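Local coordinates for protein tungsten formylmethanofuran dehydrogenase subunit E (Syntrophus aciditrophicus, PDB 3D00) that is of unknown function but resembles subunit E of tungsten formylmethanofuran dehydrogenase, a family implicated in microbial methanogenesis, and binds zinc through a treble-clef finger, at residues 3-8 with 138-143; 30-35 with 111-116; 39-44 with 87-92. All blocks are in the same frame, centred on the assembly; numbering follows the deposited sequence.

The three contacts lie within the alpha+beta core, away from the zinc site of the C-terminal treble-clef finger. Along the chain each encloses the next: contact 1 joins the most distant segments, contact 2 falls between them, and contact 3 is innermost. Helix 28-42 ties them together. Its earlier half packs on helix 111-117 in contact 2, its last turn on strand 86-91 in contact 3, and Phe35 touches both Arg5 and Gly139 of contact 1. Centres of contacts 1 and 2 are about 11 Å apart, those of 1 and 3 about 16 Å, and those of 2 and 3 about 20 Å. Through contact 1 the N-terminal segment is held against the core where helix 129-138 ends.

Contact 1: residues 3-8 with 138-143; sequences TARNIL and AGPDIL
Arg5 carries this contact, laying one face of its guanidinium group against Gly139 and Pro140. The touch is van der Waals packing of the flat group on carbon atoms: Arg5 NE lies 3.6 Å from Gly139 CA, and Arg5 NH1 lies 3.8 Å from Pro140 CD, both carbons sitting above the plane and toward its rim. Thr3 CG2 covers the opposite face at its rim, so the group is held between its own segment and the 138-143 turn. A bend at chi2 (-134°) swings the long chain over to the turn. Glycine suits position 139 twice over, since its phi is positive (54°) and a beta carbon there would collide with Arg5 CZ.

Polar links surround this packed face. A water receives a hydrogen bond from Arg5 NH2 at 3.0 Å and gives one to Asp141 OD1 at 2.8 Å, bridging the two side chains. Direct charge pairing is weaker, as Arg5 NH2 and Asp141 OD2 stay 4.4 Å apart, beyond a salt bridge. Arg5 NH2 also donates to Glu137 O, and NE gives a weak bond to Arg136 O; a positive group beside these C-terminal carbonyls probably benefits from the helix dipole. Within the turn, Asp141 N bonds to Ala138 O at 2.9 Å. If Arg5 gave way to an alanine, Glu137 O and the bridging water would probably lose their donor, and a gap would open over Gly139.

In the core domain, the turn leads from helix 129-138 into strand 143-149, with Phe35 of helix 28-42 packed against Arg5. Farther along the N-terminal segment, Ile7 reaches helices 12-23 and 60-67.

Contact 2: residues 30-35 with 111-116; sequences VLIGGF and QEIRNW
Ile32 and Trp116 meet where helix 28-42 faces helix 111-117, a sparse helix-helix contact in the alpha+beta core characteristic of the FmdE family. The tight part is a single methyl: Ile32 CD1 comes to 3.4 Å from Trp116 CZ3 and 3.8 Å from Trp116 CH2, pressing on the six-membered half of the indole at an oblique slant. The two side chains approach from opposite directions. Ile32 is fully extended at chi2 (173°), which carries CD1 across to the ring, while Trp116 has CG anti to its backbone N (chi1 168°) and reaches back. Such length is needed, because the nearest CA atoms, those of Ile32 and Ile113, are 9.6 Å apart. A branched isoleucine and a broad indole can span that separation where small residues could not.

Elsewhere the fit is looser. Ile113 CG2 stays 4.3 Å from Ile32 CD1, touching the same methyl only lightly. Other parts of the core fill in: Ile135 of helix 129-138 packs on Ile32, and Leu102 of strand 96-102 packs on both Ile32 and Trp116.

Toward solvent, helix 111-117 carries the polar Gln111, Glu112, Arg114 and Asn115, all partly exposed and suited to that side. Trp116 is itself partly exposed, whereas Ile32 and Ile113 are buried. At the start of this helix, Ile113 N is hydrogen-bonded to Glu134 OE1. The carbonyl oxygen of the same residue, Ile113 O, lies in the plane of the indole at its edge, 3.7 Å from Trp116 CE3.

Contact 3: residues 39-44 with 87-92; sequences LAVKNL and VSLYDK
Leu44 meets Leu89 partly at a flat group, the Leu89 carbonyl, where Leu44 CD2 lies 3.7 Å from Leu89 O. The other flat group of note, the Asn43 amide, is engaged at its edge by a bond internal to 39-44. Asn43 ND2 donates to Leu39 O at 2.7 Å along a nearly straight bond (177° at the hydrogen), with the acceptor in the amide plane and the donor tilted 30° from the carbonyl plane. This bond reaches back across the last turn and fixes the rotation of the amide. An asparagine is apt here, because its short side chain can supply an N-H to a carbonyl near the helix end.

The contact itself is apolar and centres on Leu89. Its CD1 is 3.6 Å from Ala40 CB, and Val41 CG2 stands equally close to Leu89 CD1, so one methyl is shared by consecutive helix residues. Alanine suits position 40 because its small side chain lets helix and strand approach to 6.4 Å between the CA atoms of Ala40 and Leu89. Here the end of helix 28-42 packs on one face of the mixed sheet of the alpha+beta core, over strand 86-91. Alternation along the strand turns Leu89 toward the helix and Ser88 and Tyr90 away from it.

Beyond the helix, the chain brings Leu44 back over the strand. With CG anti to the carbonyl carbon (chi1 -68°), Leu44 crosses the Leu89 side chain at about a right angle, CD1 resting 3.8 Å from Leu89 CB. Val98 of the adjacent strand 96-102 touches both Ala40 and Leu44.

Contact 1: residues 3-8 with 138-143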
ATOM      1  N   THR A   3      -6.411  14.661 -26.795  1.00 47.41           N
ATOM      2  CA  THR A   3      -7.352  15.331 -25.842  1.00 46.51           C
ATOM      3  C   THR A   3      -6.712  15.785 -24.526  1.00 46.09           C
ATOM      4  O   THR A   3      -6.009  15.003 -23.891  1.00 44.84           O
ATOM      5  CB  THR A   3      -8.583  14.435 -25.462  1.00 47.42           C
ATOM      6  OG1 THR A   3      -9.164  13.828 -26.636  1.00 47.03           O
ATOM      7  CG2 THR A   3      -9.666  15.280 -24.718  1.00 47.45           C
ATOM      8  N   ALA A   4      -6.981  17.037 -24.123  1.00 46.26           N
ATOM      9  CA  ALA A   4      -6.425  17.619 -22.884  1.00 46.29           C
ATOM     10  C   ALA A   4      -7.117  16.964 -21.717  1.00 47.09           C
ATOM     11  O   ALA A   4      -8.346  17.039 -21.608  1.00 47.34           O
ATOM     12  CB  ALA A   4      -6.655  19.112 -22.821  1.00 46.88           C
ATOM     13  N   ARG A   5      -6.333  16.320 -20.858  1.00 47.01           N
ATOM     14  CA  ARG A   5      -6.886  15.522 -19.791  1.00 47.71           C
ATOM     15  C   ARG A   5      -6.024  15.582 -18.567  1.00 48.33           C
ATOM     16  O   ARG A   5      -5.396  14.581 -18.184  1.00 51.15           O
ATOM     17  CB  ARG A   5      -7.052  14.085 -20.256  1.00 47.25           C
ATOM     18  CG  ARG A   5      -8.150  13.958 -21.279  1.00 47.66           C
ATOM     19  CD  ARG A   5      -8.996  12.824 -20.939  1.00 47.69           C
ATOM     20  NE  ARG A   5     -10.189  12.738 -21.749  1.00 47.03           N
ATOM     21  CZ  ARG A   5     -11.284  13.458 -21.548  1.00 46.96           C
ATOM     22  NH1 ARG A   5     -11.345  14.388 -20.602  1.00 46.91           N
ATOM     23  NH2 ARG A   5     -12.321  13.246 -22.319  1.00 47.00           N
ATOM     24  N   ASN A   6      -6.027  16.743 -17.919  1.00 47.70           N
ATOM     25  CA  ASN A   6      -5.412  16.882 -16.598  1.00 48.04           C
ATOM     26  C   ASN A   6      -5.959  15.964 -15.462  1.00 45.91           C
ATOM     27  O   ASN A   6      -7.153  15.636 -15.381  1.00 44.76           O
ATOM     28  CB  ASN A   6      -5.416  18.352 -16.185  1.00 49.42           C
ATOM     29  CG  ASN A   6      -4.669  19.210 -17.180  1.00 51.04           C
ATOM     30  OD1 ASN A   6      -4.323  18.735 -18.266  1.00 52.71           O
ATOM     31  ND2 ASN A   6      -4.409  20.461 -16.828  1.00 51.98           N
ATOM     32  N   ILE A   7      -5.037  15.519 -14.613  1.00 44.97           N
ATOM     33  CA  ILE A   7      -5.345  14.655 -13.465  1.00 43.73           C
ATOM     34  C   ILE A   7      -4.870  15.387 -12.225  1.00 43.57           C
ATOM     35  O   ILE A   7      -3.670  15.560 -12.018  1.00 42.74           O
ATOM     36  CB  ILE A   7      -4.709  13.290 -13.624  1.00 43.30           C
ATOM     37  CG1 ILE A   7      -5.490  12.524 -14.699  1.00 44.69           C
ATOM     38  CG2 ILE A   7      -4.731  12.533 -12.290  1.00 41.98           C
ATOM     39  CD1 ILE A   7      -4.680  11.512 -15.422  1.00 46.66           C
ATOM     40  N   LEU A   8      -5.840  15.856 -11.439  1.00 43.90           N
ATOM     41  CA  LEU A   8      -5.632  16.890 -10.431  1.00 44.22           C
ATOM     42  C   LEU A   8      -4.743  18.022 -11.032  1.00 45.00           C
ATOM     43  O   LEU A   8      -5.137  18.627 -12.027  1.00 44.53           O
ATOM     44  CB  LEU A   8      -5.097  16.286  -9.116  1.00 44.36           C
ATOM     45  CG  LEU A   8      -5.991  15.270  -8.373  1.00 44.44           C
ATOM     46  CD1 LEU A   8      -5.279  14.775  -7.189  1.00 44.56           C
ATOM     47  CD2 LEU A   8      -7.319  15.877  -7.933  1.00 44.98           C
ATOM     48  N   ALA A 138     -11.508   8.445 -23.513  1.00 40.49           N
ATOM     49  CA  ALA A 138     -12.665   8.229 -22.678  1.00 40.56           C
ATOM     50  C   ALA A 138     -12.653   9.160 -21.443  1.00 41.09           C
ATOM     51  O   ALA A 138     -13.689   9.745 -21.094  1.00 40.59           O
ATOM     52  CB  ALA A 138     -12.746   6.744 -22.263  1.00 40.83           C
ATOM     53  N   GLY A 139     -11.483   9.305 -20.800  1.00 40.86           N
ATOM     54  CA  GLY A 139     -11.335  10.110 -19.593  1.00 39.55           C
ATOM     55  C   GLY A 139     -12.339   9.669 -18.554  1.00 39.80           C
ATOM     56  O   GLY A 139     -12.532   8.469 -18.327  1.00 39.32           O
ATOM     57  N   PRO A 140     -13.028  10.621 -17.938  1.00 40.63           N
ATOM     58  CA  PRO A 140     -14.017  10.201 -16.938  1.00 42.24           C
ATOM     59  C   PRO A 140     -15.370   9.716 -17.502  1.00 42.06           C
ATOM     60  O   PRO A 140     -16.233   9.374 -16.727  1.00 41.51           O
ATOM     61  CB  PRO A 140     -14.239  11.486 -16.141  1.00 42.80           C
ATOM     62  CG  PRO A 140     -14.136  12.550 -17.199  1.00 42.74           C
ATOM     63  CD  PRO A 140     -12.984  12.083 -18.080  1.00 42.04           C
ATOM     64  N   ASP A 141     -15.566   9.695 -18.820  1.00 41.22           N
ATOM     65  CA  ASP A 141     -16.864   9.282 -19.417  1.00 40.23           C
ATOM     66  C   ASP A 141     -17.286   7.831 -19.099  1.00 38.81           C
ATOM     67  O   ASP A 141     -18.474   7.488 -19.137  1.00 39.36           O
ATOM     68  CB  ASP A 141     -16.863   9.497 -20.943  1.00 41.61           C
ATOM     69  CG  ASP A 141     -16.531  10.949 -21.365  1.00 42.60           C
ATOM     70  OD1 ASP A 141     -16.554  11.862 -20.517  1.00 45.19           O
ATOM     71  OD2 ASP A 141     -16.249  11.180 -22.561  1.00 44.21           O
ATOM     72  N   ILE A 142     -16.330   6.986 -18.762  1.00 36.80           N
ATOM     73  CA  ILE A 142     -16.633   5.608 -18.396  1.00 36.08           C
ATOM     74  C   ILE A 142     -16.829   5.397 -16.891  1.00 36.73           C
ATOM     75  O   ILE A 142     -16.990   4.269 -16.426  1.00 37.16           O
ATOM     76  CB  ILE A 142     -15.545   4.682 -18.920  1.00 36.10           C
ATOM     77  CG1 ILE A 142     -14.160   5.132 -18.437  1.00 36.61           C
ATOM     78  CG2 ILE A 142     -15.611   4.674 -20.454  1.00 35.71           C
ATOM     79  CD1 ILE A 142     -13.089   4.040 -18.501  1.00 35.90           C
ATOM     80  N   LEU A 143     -16.876   6.495 -16.148  1.00 37.38           N
ATOM     81  CA  LEU A 143     -16.986   6.448 -14.687  1.00 38.21           C
ATOM     82  C   LEU A 143     -18.389   6.797 -14.157  1.00 37.00           C
ATOM     83  O   LEU A 143     -19.120   7.537 -14.795  1.00 36.55           O
ATOM     84  CB  LEU A 143     -15.925   7.389 -14.105  1.00 37.88           C
ATOM     85  CG  LEU A 143     -14.497   7.085 -14.550  1.00 38.11           C
ATOM     86  CD1 LEU A 143     -13.553   8.073 -13.891  1.00 38.96           C
ATOM     87  CD2 LEU A 143     -14.119   5.677 -14.226  1.00 40.09           C
TER
HETATM   88  O   HOH W   1     -15.065  14.052 -21.558  1.00 55.45           O

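Contact 2: residues 30-35 with 111-116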
ATOM      1  N   VAL A  30      -4.028   2.033 -13.436  1.00 39.86           N
ATOM      2  CA  VAL A  30      -3.537   3.212 -12.712  0.50 38.78           C
ATOM      3  C   VAL A  30      -3.853   4.483 -13.489  1.00 38.40           C
ATOM      4  O   VAL A  30      -4.110   5.504 -12.914  1.00 41.03           O
ATOM      5  CB  VAL A  30      -2.034   3.120 -12.429  0.50 38.13           C
ATOM      6  CG1 VAL A  30      -1.610   4.241 -11.505  0.50 37.70           C
ATOM      7  CG2 VAL A  30      -1.735   1.798 -11.804  0.50 38.20           C
ATOM      8  N   LEU A  31      -3.842   4.397 -14.810  1.00 38.68           N
ATOM      9  CA  LEU A  31      -4.300   5.501 -15.683  1.00 37.33           C
ATOM     10  C   LEU A  31      -5.805   5.788 -15.449  1.00 37.95           C
ATOM     11  O   LEU A  31      -6.213   6.927 -15.126  1.00 37.96           O
ATOM     12  CB  LEU A  31      -4.002   5.150 -17.171  1.00 35.89           C
ATOM     13  CG  LEU A  31      -2.539   5.068 -17.611  1.00 33.78           C
ATOM     14  CD1 LEU A  31      -2.388   4.527 -19.019  1.00 33.12           C
ATOM     15  CD2 LEU A  31      -1.928   6.427 -17.508  1.00 32.86           C
ATOM     16  N   ILE A  32      -6.628   4.744 -15.567  1.00 37.31           N
ATOM     17  CA  ILE A  32      -8.045   4.900 -15.320  1.00 36.47           C
ATOM     18  C   ILE A  32      -8.220   5.404 -13.879  1.00 35.12           C
ATOM     19  O   ILE A  32      -8.965   6.332 -13.649  1.00 34.90           O
ATOM     20  CB  ILE A  32      -8.847   3.616 -15.615  1.00 37.75           C
ATOM     21  CG1 ILE A  32      -8.757   3.270 -17.111  1.00 37.21           C
ATOM     22  CG2 ILE A  32     -10.315   3.813 -15.236  1.00 37.73           C
ATOM     23  CD1 ILE A  32      -9.373   1.917 -17.444  1.00 36.50           C
ATOM     24  N   GLY A  33      -7.491   4.801 -12.948  1.00 34.20           N
ATOM     25  CA  GLY A  33      -7.441   5.170 -11.556  1.00 34.85           C
ATOM     26  C   GLY A  33      -7.239   6.637 -11.323  1.00 35.88           C
ATOM     27  O   GLY A  33      -7.846   7.176 -10.417  1.00 37.68           O
ATOM     28  N   GLY A  34      -6.367   7.269 -12.120  1.00 37.07           N
ATOM     29  CA  GLY A  34      -6.188   8.727 -12.096  1.00 36.74           C
ATOM     30  C   GLY A  34      -7.442   9.544 -12.361  1.00 36.88           C
ATOM     31  O   GLY A  34      -7.676  10.615 -11.745  1.00 36.41           O
ATOM     32  N   PHE A  35      -8.210   9.095 -13.345  1.00 35.56           N
ATOM     33  CA  PHE A  35      -9.452   9.758 -13.672  1.00 35.59           C
ATOM     34  C   PHE A  35     -10.404   9.574 -12.553  1.00 32.98           C
ATOM     35  O   PHE A  35     -11.181  10.443 -12.270  1.00 33.05           O
ATOM     36  CB  PHE A  35     -10.024   9.239 -14.977  1.00 35.68           C
ATOM     37  CG  PHE A  35      -9.278   9.718 -16.168  1.00 35.90           C
ATOM     38  CD1 PHE A  35      -9.290  11.062 -16.507  1.00 36.99           C
ATOM     39  CD2 PHE A  35      -8.606   8.827 -16.989  1.00 36.72           C
ATOM     40  CE1 PHE A  35      -8.618  11.509 -17.606  1.00 36.54           C
ATOM     41  CE2 PHE A  35      -7.939   9.265 -18.094  1.00 36.28           C
ATOM     42  CZ  PHE A  35      -7.926  10.594 -18.399  1.00 36.56           C
ATOM     43  N   GLN A 111     -14.336  -0.420 -26.981  1.00 45.85           N
ATOM     44  CA  GLN A 111     -14.279  -1.901 -26.913  1.00 45.33           C
ATOM     45  C   GLN A 111     -12.929  -2.389 -26.355  1.00 44.36           C
ATOM     46  O   GLN A 111     -12.855  -3.452 -25.730  1.00 43.87           O
ATOM     47  CB  GLN A 111     -14.601  -2.587 -28.282  1.00 46.08           C
ATOM     48  CG  GLN A 111     -15.743  -1.991 -29.127  1.00 46.69           C
ATOM     49  CD  GLN A 111     -17.093  -1.924 -28.409  1.00 47.50           C
ATOM     50  N   GLU A 112     -11.866  -1.609 -26.549  1.00 43.71           N
ATOM     51  CA  GLU A 112     -10.563  -1.958 -25.959  1.00 44.37           C
ATOM     52  C   GLU A 112     -10.568  -1.837 -24.448  1.00 42.53           C
ATOM     53  O   GLU A 112     -10.092  -2.727 -23.765  1.00 41.75           O
ATOM     54  CB  GLU A 112      -9.417  -1.128 -26.550  1.00 46.11           C
ATOM     55  CG  GLU A 112      -8.930  -1.604 -27.935  1.00 47.68           C
ATOM     56  CD  GLU A 112      -8.420  -3.048 -27.926  1.00 49.25           C
ATOM     57  OE1 GLU A 112      -7.567  -3.398 -27.075  1.00 51.72           O
ATOM     58  OE2 GLU A 112      -8.879  -3.835 -28.777  1.00 50.62           O
ATOM     59  N   ILE A 113     -11.113  -0.743 -23.925  1.00 41.78           N
ATOM     60  CA  ILE A 113     -11.314  -0.645 -22.491  1.00 41.72           C
ATOM     61  C   ILE A 113     -12.207  -1.798 -22.017  1.00 42.63           C
ATOM     62  O   ILE A 113     -11.915  -2.434 -21.013  1.00 41.86           O
ATOM     63  CB  ILE A 113     -11.887   0.694 -22.074  1.00 40.92           C
ATOM     64  CG1 ILE A 113     -10.971   1.839 -22.510  1.00 40.48           C
ATOM     65  CG2 ILE A 113     -12.075   0.720 -20.548  1.00 40.87           C
ATOM     66  CD1 ILE A 113     -11.490   3.202 -22.083  1.00 39.62           C
ATOM     67  N   ARG A 114     -13.260  -2.126 -22.759  1.00 44.39           N
ATOM     68  CA  ARG A 114     -14.159  -3.186 -22.328  1.00 46.79           C
ATOM     69  C   ARG A 114     -13.464  -4.527 -22.322  1.00 46.02           C
ATOM     70  O   ARG A 114     -13.645  -5.312 -21.401  1.00 46.27           O
ATOM     71  CB  ARG A 114     -15.392  -3.236 -23.210  1.00 49.47           C
ATOM     72  CG  ARG A 114     -16.500  -4.174 -22.712  1.00 51.52           C
ATOM     73  CD  ARG A 114     -17.862  -3.960 -23.513  1.00 52.99           C
ATOM     74  NE  ARG A 114     -17.778  -4.322 -24.931  1.00 54.32           N
ATOM     75  CZ  ARG A 114     -17.610  -5.566 -25.392  1.00 55.81           C
ATOM     76  NH1 ARG A 114     -17.490  -6.601 -24.543  1.00 56.87           N
ATOM     77  NH2 ARG A 114     -17.545  -5.790 -26.715  1.00 55.32           N
ATOM     78  N   ASN A 115     -12.647  -4.794 -23.337  1.00 46.25           N
ATOM     79  CA  ASN A 115     -11.961  -6.081 -23.443  1.00 46.72           C
ATOM     80  C   ASN A 115     -10.975  -6.238 -22.302  1.00 45.98           C
ATOM     81  O   ASN A 115     -10.841  -7.314 -21.738  1.00 45.35           O
ATOM     82  CB  ASN A 115     -11.245  -6.243 -24.800  1.00 48.45           C
ATOM     83  CG  ASN A 115     -12.220  -6.441 -25.992  1.00 49.64           C
ATOM     84  OD1 ASN A 115     -13.398  -6.792 -25.817  1.00 50.88           O
ATOM     85  ND2 ASN A 115     -11.723  -6.187 -27.206  1.00 49.10           N
ATOM     86  N   TRP A 116     -10.294  -5.142 -21.971  1.00 46.03           N
ATOM     87  CA  TRP A 116      -9.398  -5.063 -20.806  1.00 45.66           C
ATOM     88  C   TRP A 116     -10.168  -5.261 -19.490  1.00 44.98           C
ATOM     89  O   TRP A 116      -9.797  -6.081 -18.658  1.00 43.37           O
ATOM     90  CB  TRP A 116      -8.660  -3.699 -20.771  1.00 46.26           C
ATOM     91  CG  TRP A 116      -7.957  -3.464 -19.446  1.00 46.05           C
ATOM     92  CD1 TRP A 116      -6.751  -3.968 -19.058  1.00 46.52           C
ATOM     93  CD2 TRP A 116      -8.458  -2.729 -18.331  1.00 46.66           C
ATOM     94  NE1 TRP A 116      -6.461  -3.588 -17.779  1.00 46.15           N
ATOM     95  CE2 TRP A 116      -7.489  -2.826 -17.299  1.00 46.65           C
ATOM     96  CE3 TRP A 116      -9.631  -1.990 -18.097  1.00 46.72           C
ATOM     97  CZ2 TRP A 116      -7.643  -2.207 -16.076  1.00 46.05           C
ATOM     98  CZ3 TRP A 116      -9.795  -1.378 -16.874  1.00 46.67           C
ATOM     99  CH2 TRP A 116      -8.801  -1.498 -15.861  1.00 46.74           C
TER

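Contact 3: residues 39-44 with 87-92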
ATOM      1  N   LEU A  39     -11.993  12.639 -10.328  1.00 36.54           N
ATOM      2  CA  LEU A  39     -13.448  12.881 -10.216  1.00 35.09           C
ATOM      3  C   LEU A  39     -13.901  12.859  -8.730  1.00 36.47           C
ATOM      4  O   LEU A  39     -14.722  13.678  -8.300  1.00 34.58           O
ATOM      5  CB  LEU A  39     -14.210  11.830 -11.037  1.00 35.66           C
ATOM      6  CG  LEU A  39     -15.754  11.848 -11.050  1.00 35.40           C
ATOM      7  CD1 LEU A  39     -16.180  13.176 -11.571  1.00 34.47           C
ATOM      8  CD2 LEU A  39     -16.394  10.693 -11.880  1.00 34.82           C
ATOM      9  N   ALA A  40     -13.362  11.902  -7.972  1.00 35.51           N
ATOM     10  CA  ALA A  40     -13.666  11.736  -6.550  1.00 36.16           C
ATOM     11  C   ALA A  40     -13.288  13.021  -5.785  1.00 36.84           C
ATOM     12  O   ALA A  40     -14.134  13.617  -5.110  1.00 38.85           O
ATOM     13  CB  ALA A  40     -12.929  10.526  -5.996  1.00 34.42           C
ATOM     14  N   VAL A  41     -12.046  13.487  -5.936  1.00 37.28           N
ATOM     15  CA  VAL A  41     -11.578  14.709  -5.233  1.00 37.37           C
ATOM     16  C   VAL A  41     -12.433  15.910  -5.627  1.00 38.38           C
ATOM     17  O   VAL A  41     -12.775  16.705  -4.778  1.00 39.38           O
ATOM     18  CB  VAL A  41     -10.061  15.039  -5.496  1.00 36.17           C
ATOM     19  CG1 VAL A  41      -9.725  16.461  -5.069  1.00 36.42           C
ATOM     20  CG2 VAL A  41      -9.153  14.040  -4.846  1.00 33.89           C
ATOM     21  N   LYS A  42     -12.801  16.008  -6.900  1.00 39.16           N
ATOM     22  CA  LYS A  42     -13.633  17.107  -7.407  1.00 40.59           C
ATOM     23  C   LYS A  42     -15.042  17.124  -6.841  1.00 38.81           C
ATOM     24  O   LYS A  42     -15.716  18.101  -7.003  1.00 37.88           O
ATOM     25  CB  LYS A  42     -13.727  17.063  -8.941  1.00 41.64           C
ATOM     26  CG  LYS A  42     -12.558  17.751  -9.692  1.00 43.99           C
ATOM     27  CD  LYS A  42     -12.904  18.016 -11.189  1.00 45.16           C
ATOM     28  CE  LYS A  42     -12.826  16.733 -12.062  1.00 46.73           C
ATOM     29  NZ  LYS A  42     -13.992  16.573 -13.013  1.00 47.06           N
ATOM     30  N   ASN A  43     -15.467  16.038  -6.201  1.00 38.68           N
ATOM     31  CA  ASN A  43     -16.801  15.867  -5.619  1.00 37.77           C
ATOM     32  C   ASN A  43     -16.798  15.765  -4.079  1.00 39.34           C
ATOM     33  O   ASN A  43     -17.775  15.352  -3.448  1.00 40.63           O
ATOM     34  CB  ASN A  43     -17.456  14.627  -6.245  1.00 36.57           C
ATOM     35  CG  ASN A  43     -18.022  14.916  -7.625  1.00 36.10           C
ATOM     36  OD1 ASN A  43     -19.161  15.403  -7.744  1.00 36.14           O
ATOM     37  ND2 ASN A  43     -17.237  14.669  -8.663  1.00 35.12           N
ATOM     38  N   LEU A  44     -15.701  16.170  -3.463  1.00 40.49           N
ATOM     39  CA  LEU A  44     -15.668  16.320  -2.019  1.00 40.98           C
ATOM     40  C   LEU A  44     -15.798  17.805  -1.744  1.00 42.21           C
ATOM     41  O   LEU A  44     -15.396  18.625  -2.577  1.00 42.83           O
ATOM     42  CB  LEU A  44     -14.367  15.774  -1.431  1.00 39.88           C
ATOM     43  CG  LEU A  44     -14.113  14.264  -1.483  1.00 38.68           C
ATOM     44  CD1 LEU A  44     -12.816  13.962  -0.818  1.00 37.51           C
ATOM     45  CD2 LEU A  44     -15.234  13.506  -0.826  1.00 38.60           C
ATOM     46  N   VAL A  87     -12.999   3.135  -5.956  1.00 39.87           N
ATOM     47  CA  VAL A  87     -12.323   3.846  -4.877  1.00 37.91           C
ATOM     48  C   VAL A  87     -13.356   4.772  -4.260  1.00 36.44           C
ATOM     49  O   VAL A  87     -14.201   5.285  -4.969  1.00 37.14           O
ATOM     50  CB  VAL A  87     -11.111   4.704  -5.430  1.00 37.74           C
ATOM     51  CG1 VAL A  87     -11.571   5.593  -6.636  1.00 36.86           C
ATOM     52  CG2 VAL A  87     -10.482   5.586  -4.307  1.00 37.14           C
ATOM     53  N   SER A  88     -13.300   4.935  -2.940  1.00 35.20           N
ATOM     54  CA  SER A  88     -14.028   5.990  -2.275  0.50 35.35           C
ATOM     55  C   SER A  88     -13.053   6.877  -1.531  1.00 35.21           C
ATOM     56  O   SER A  88     -12.012   6.405  -1.001  1.00 36.61           O
ATOM     57  CB  SER A  88     -15.080   5.442  -1.316  0.50 35.32           C
ATOM     58  OG  SER A  88     -14.482   4.803  -0.221  0.50 34.80           O
ATOM     59  N   LEU A  89     -13.379   8.170  -1.528  1.00 34.81           N
ATOM     60  CA  LEU A  89     -12.710   9.175  -0.717  1.00 33.72           C
ATOM     61  C   LEU A  89     -13.760   9.671   0.269  1.00 34.11           C
ATOM     62  O   LEU A  89     -14.889   9.916  -0.129  1.00 33.84           O
ATOM     63  CB  LEU A  89     -12.170  10.306  -1.597  1.00 32.04           C
ATOM     64  CG  LEU A  89     -11.127   9.870  -2.647  1.00 32.65           C
ATOM     65  CD1 LEU A  89     -10.619  11.075  -3.338  1.00 30.06           C
ATOM     66  CD2 LEU A  89      -9.962   9.080  -2.090  1.00 32.13           C
ATOM     67  N   TYR A  90     -13.444   9.752   1.556  1.00 33.75           N
ATOM     68  CA  TYR A  90     -14.445  10.141   2.522  1.00 35.91           C
ATOM     69  C   TYR A  90     -13.912  11.102   3.587  1.00 36.15           C
ATOM     70  O   TYR A  90     -12.723  11.095   3.879  1.00 35.15           O
ATOM     71  CB  TYR A  90     -15.098   8.920   3.146  1.00 37.62           C
ATOM     72  CG  TYR A  90     -14.165   8.037   3.904  1.00 38.81           C
ATOM     73  CD1 TYR A  90     -13.428   7.049   3.247  1.00 38.20           C
ATOM     74  CD2 TYR A  90     -14.006   8.178   5.285  1.00 39.31           C
ATOM     75  CE1 TYR A  90     -12.572   6.214   3.938  1.00 38.11           C
ATOM     76  CE2 TYR A  90     -13.104   7.349   6.003  1.00 39.12           C
ATOM     77  CZ  TYR A  90     -12.405   6.367   5.320  1.00 39.20           C
ATOM     78  OH  TYR A  90     -11.520   5.548   5.992  1.00 39.48           O
ATOM     79  N   ASP A  91     -14.800  11.946   4.125  1.00 36.19           N
ATOM     80  CA  ASP A  91     -14.464  12.856   5.238  1.00 37.42           C
ATOM     81  C   ASP A  91     -14.089  12.009   6.461  1.00 39.10           C
ATOM     82  O   ASP A  91     -14.878  11.195   6.935  1.00 39.21           O
ATOM     83  CB  ASP A  91     -15.640  13.778   5.579  1.00 37.39           C
ATOM     84  CG  ASP A  91     -15.262  14.930   6.537  1.00 38.11           C
ATOM     85  OD1 ASP A  91     -14.583  14.687   7.556  1.00 37.38           O
ATOM     86  OD2 ASP A  91     -15.670  16.098   6.276  1.00 38.36           O
ATOM     87  N   LYS A  92     -12.872  12.214   6.950  1.00 40.48           N
ATOM     88  CA  LYS A  92     -12.335  11.460   8.080  1.00 43.31           C
ATOM     89  C   LYS A  92     -13.128  11.629   9.371  1.00 42.22           C
ATOM     90  O   LYS A  92     -13.124  10.738  10.212  1.00 42.54           O
ATOM     91  CB  LYS A  92     -10.910  11.919   8.329  1.00 45.27           C
ATOM     92  CG  LYS A  92     -10.114  10.922   9.042  1.00 48.13           C
ATOM     93  CD  LYS A  92      -8.694  11.383   9.122  1.00 49.37           C
ATOM     94  CE  LYS A  92      -7.778  10.250   9.494  1.00 50.11           C
ATOM     95  NZ  LYS A  92      -6.634  10.220   8.552  1.00 51.53           N
TER